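Iron-chelator utilization protein (Thermobifida fusca TM51, PDB 4YHB) binds FAD and probably reduces the ferric iron held by siderophores, releasing it for use by the cell. Local coordinates at residues A[181-186]-A[191-196]. Residues are numbered along the deposited sequence; the frame is centred on the assembly and turned at random.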
ATOM      1  N   GLN A 181       0.919  15.250   1.580  1.00 22.91           N
ATOM      2  CA  GLN A 181      -0.174  15.260   0.618  1.00 24.34           C
ATOM      3  C   GLN A 181      -1.405  15.933   1.208  1.00 24.14           C
ATOM      4  O   GLN A 181      -1.584  15.957   2.418  1.00 30.56           O
ATOM      5  CB  GLN A 181      -0.517  13.825   0.176  1.00 22.54           C
ATOM      6  CG  GLN A 181       0.666  13.061  -0.398  1.00 24.22           C
ATOM      7  CD  GLN A 181       0.276  11.667  -0.891  1.00 26.84           C
ATOM      8  OE1 GLN A 181      -0.904  11.357  -1.032  1.00 27.95           O
ATOM      9  NE2 GLN A 181       1.268  10.832  -1.155  1.00 20.92           N
ATOM     10  N   GLU A 182      -2.249  16.485   0.347  1.00 27.21           N
ATOM     11  CA  GLU A 182      -3.536  17.009   0.766  1.00 30.76           C
ATOM     12  C   GLU A 182      -4.573  15.907   0.630  1.00 29.43           C
ATOM     13  O   GLU A 182      -4.858  15.460  -0.474  1.00 27.96           O
ATOM     14  CB  GLU A 182      -3.925  18.229  -0.071  1.00 39.78           C
ATOM     15  CG  GLU A 182      -2.864  19.314  -0.064  1.00 46.32           C
ATOM     16  CD  GLU A 182      -3.280  20.555  -0.831  1.00 65.90           C
ATOM     17  OE1 GLU A 182      -4.087  20.435  -1.781  1.00 63.04           O
ATOM     18  OE2 GLU A 182      -2.792  21.653  -0.481  1.00 72.04           O
ATOM     19  N   LEU A 183      -5.114  15.468   1.759  1.00 28.91           N
ATOM     20  CA  LEU A 183      -6.035  14.339   1.792  1.00 32.34           C
ATOM     21  C   LEU A 183      -7.474  14.770   2.064  1.00 33.14           C
ATOM     22  O   LEU A 183      -7.715  15.696   2.841  1.00 30.09           O
ATOM     23  CB  LEU A 183      -5.582  13.337   2.855  1.00 32.12           C
ATOM     24  CG  LEU A 183      -4.195  12.715   2.660  1.00 35.49           C
ATOM     25  CD1 LEU A 183      -3.877  11.778   3.810  1.00 38.00           C
ATOM     26  CD2 LEU A 183      -4.129  11.965   1.326  1.00 30.31           C
ATOM     27  N   ASP A 184      -8.425  14.087   1.434  1.00 31.28           N
ATOM     28  CA  ASP A 184      -9.843  14.351   1.669  1.00 35.84           C
ATOM     29  C   ASP A 184     -10.329  13.552   2.874  1.00 37.12           C
ATOM     30  O   ASP A 184     -10.873  12.460   2.733  1.00 40.57           O
ATOM     31  CB  ASP A 184     -10.677  14.003   0.434  1.00 40.27           C
ATOM     32  CG  ASP A 184     -12.034  14.692   0.430  1.00 50.26           C
ATOM     33  OD1 ASP A 184     -12.430  15.258   1.476  1.00 48.02           O
ATOM     34  OD2 ASP A 184     -12.710  14.658  -0.620  1.00 56.59           O
ATOM     35  N   ALA A 185     -10.129  14.112   4.057  1.00 35.38           N
ATOM     36  CA  ALA A 185     -10.377  13.407   5.304  1.00 37.31           C
ATOM     37  C   ALA A 185     -11.686  13.868   5.942  1.00 42.39           C
ATOM     38  O   ALA A 185     -12.163  14.970   5.646  1.00 39.10           O
ATOM     39  CB  ALA A 185      -9.213  13.627   6.255  1.00 33.37           C
ATOM     40  N   PRO A 186     -12.273  13.029   6.816  1.00 38.88           N
ATOM     41  CA  PRO A 186     -13.458  13.468   7.555  1.00 41.03           C
ATOM     42  C   PRO A 186     -13.178  14.725   8.366  1.00 42.57           C
ATOM     43  O   PRO A 186     -12.018  15.033   8.668  1.00 35.55           O
ATOM     44  CB  PRO A 186     -13.759  12.285   8.479  1.00 43.00           C
ATOM     45  CG  PRO A 186     -13.161  11.101   7.784  1.00 43.43           C
ATOM     46  CD  PRO A 186     -11.920  11.630   7.124  1.00 38.92           C
ATOM     47  N   ILE A 191      -4.175  14.694  11.368  1.00 29.11           N
ATOM     48  CA  ILE A 191      -3.162  14.065  10.537  1.00 28.26           C
ATOM     49  C   ILE A 191      -1.815  14.725  10.757  1.00 29.70           C
ATOM     50  O   ILE A 191      -1.654  15.921  10.535  1.00 26.08           O
ATOM     51  CB  ILE A 191      -3.543  14.141   9.055  1.00 29.65           C
ATOM     52  CG1 ILE A 191      -4.877  13.434   8.815  1.00 32.80           C
ATOM     53  CG2 ILE A 191      -2.439  13.541   8.199  1.00 29.53           C
ATOM     54  CD1 ILE A 191      -5.468  13.712   7.456  1.00 38.69           C
ATOM     55  N   THR A 192      -0.851  13.940  11.217  1.00 26.29           N
ATOM     56  CA  THR A 192       0.469  14.462  11.510  1.00 27.74           C
ATOM     57  C   THR A 192       1.484  13.863  10.566  1.00 26.79           C
ATOM     58  O   THR A 192       1.584  12.640  10.426  1.00 25.00           O
ATOM     59  CB  THR A 192       0.876  14.173  12.961  1.00 29.74           C
ATOM     60  OG1 THR A 192      -0.085  14.770  13.837  1.00 27.16           O
ATOM     61  CG2 THR A 192       2.250  14.741  13.265  1.00 26.34           C
ATOM     62  N   TRP A 193       2.227  14.732   9.904  1.00 24.74           N
ATOM     63  CA  TRP A 193       3.280  14.293   9.017  1.00 23.84           C
ATOM     64  C   TRP A 193       4.591  14.321   9.787  1.00 25.68           C
ATOM     65  O   TRP A 193       4.996  15.362  10.317  1.00 27.37           O
ATOM     66  CB  TRP A 193       3.335  15.181   7.767  1.00 22.53           C
ATOM     67  CG  TRP A 193       2.061  15.139   6.971  1.00 23.51           C
ATOM     68  CD1 TRP A 193       0.981  15.975   7.093  1.00 22.91           C
ATOM     69  CD2 TRP A 193       1.726  14.202   5.931  1.00 22.56           C
ATOM     70  NE1 TRP A 193      -0.002  15.610   6.195  1.00 23.26           N
ATOM     71  CE2 TRP A 193       0.432  14.531   5.473  1.00 23.20           C
ATOM     72  CE3 TRP A 193       2.397  13.123   5.348  1.00 21.44           C
ATOM     73  CZ2 TRP A 193      -0.201  13.816   4.457  1.00 23.94           C
ATOM     74  CZ3 TRP A 193       1.768  12.420   4.337  1.00 19.43           C
ATOM     75  CH2 TRP A 193       0.481  12.768   3.906  1.00 22.84           C
ATOM     76  N   LEU A 194       5.246  13.171   9.866  1.00 21.62           N
ATOM     77  CA  LEU A 194       6.546  13.078  10.523  1.00 23.37           C
ATOM     78  C   LEU A 194       7.650  13.019   9.474  1.00 25.25           C
ATOM     79  O   LEU A 194       7.555  12.269   8.501  1.00 22.08           O
ATOM     80  CB  LEU A 194       6.595  11.845  11.422  1.00 20.29           C
ATOM     81  CG  LEU A 194       5.472  11.801  12.457  1.00 22.79           C
ATOM     82  CD1 LEU A 194       5.361  10.387  13.019  1.00 24.07           C
ATOM     83  CD2 LEU A 194       5.728  12.838  13.562  1.00 24.59           C
ATOM     84  N   HIS A 195       8.696  13.803   9.677  1.00 21.31           N
ATOM     85  CA  HIS A 195       9.738  13.962   8.666  1.00 23.21           C
ATOM     86  C   HIS A 195      11.051  13.324   9.087  1.00 26.01           C
ATOM     87  O   HIS A 195      11.575  13.617  10.162  1.00 21.30           O
ATOM     88  CB  HIS A 195       9.965  15.453   8.371  1.00 22.33           C
ATOM     89  CG  HIS A 195       8.706  16.212   8.090  1.00 22.69           C
ATOM     90  ND1 HIS A 195       8.497  17.497   8.541  1.00 26.15           N
ATOM     91  CD2 HIS A 195       7.600  15.877   7.386  1.00 21.52           C
ATOM     92  CE1 HIS A 195       7.313  17.918   8.132  1.00 28.13           C
ATOM     93  NE2 HIS A 195       6.746  16.951   7.431  1.00 23.68           N
ATOM     94  N   ARG A 196      11.602  12.477   8.223  1.00 22.34           N
ATOM     95  CA  ARG A 196      12.902  11.865   8.481  1.00 21.77           C
ATOM     96  C   ARG A 196      14.054  12.865   8.404  1.00 23.22           C
ATOM     97  O   ARG A 196      15.102  12.645   9.014  1.00 24.93           O
ATOM     98  CB  ARG A 196      13.156  10.725   7.501  1.00 24.31           C
ATOM     99  CG  ARG A 196      12.345   9.461   7.809  1.00 24.02           C
ATOM    100  CD  ARG A 196      12.889   8.280   7.015  1.00 26.11           C
ATOM    101  NE  ARG A 196      12.810   8.525   5.579  1.00 24.72           N
ATOM    102  CZ  ARG A 196      11.751   8.223   4.831  1.00 28.40           C
ATOM    103  NH1 ARG A 196      10.680   7.666   5.384  1.00 28.39           N
ATOM    104  NH2 ARG A 196      11.762   8.479   3.532  1.00 27.46           N
TER
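Trp-193 and Ile-191 reach the loop 181-186 through the same first torsion: CG of Trp-193 (chi1 -61°) and CG1 of Ile-191 (chi1 -60°) both lie anti to their own carbonyl carbon. This places the six-membered ring of the indole under the backbone N of Gln-181, which lies 3.3 Å above the ring plane, displaced toward the rim. Gln-181 O comes within 3.3 Å of Trp-193 CZ2, and Gln-181 CB lies 4.0 Å from Trp-193 CH2. Farther along, Leu-183 CD1 approaches CZ2 of Trp-193 obliquely at 4.3 Å and also meets Ile-191 CD1, which in turn abuts Ala-185 CB at 3.9 Å. An alanine in place of Trp-193 would remove the indole, and would probably leave a gap beneath Gln-181 and strip Leu-183 of one of its apolar neighbours. Helix 152-161 and Phe-172 add apolar contacts where the segment runs alongside 190-195, roughly antiparallel to this edge strand of the parallel sheet in the NAD_Ferredoxin-like domain. No hydrogen bond joins the two segments, so between them the hold is van der Waals contact, much of it between indole and peptide backbone; a polar tie lies just beside them, from His-195 NE2 to Glu-180 OE2.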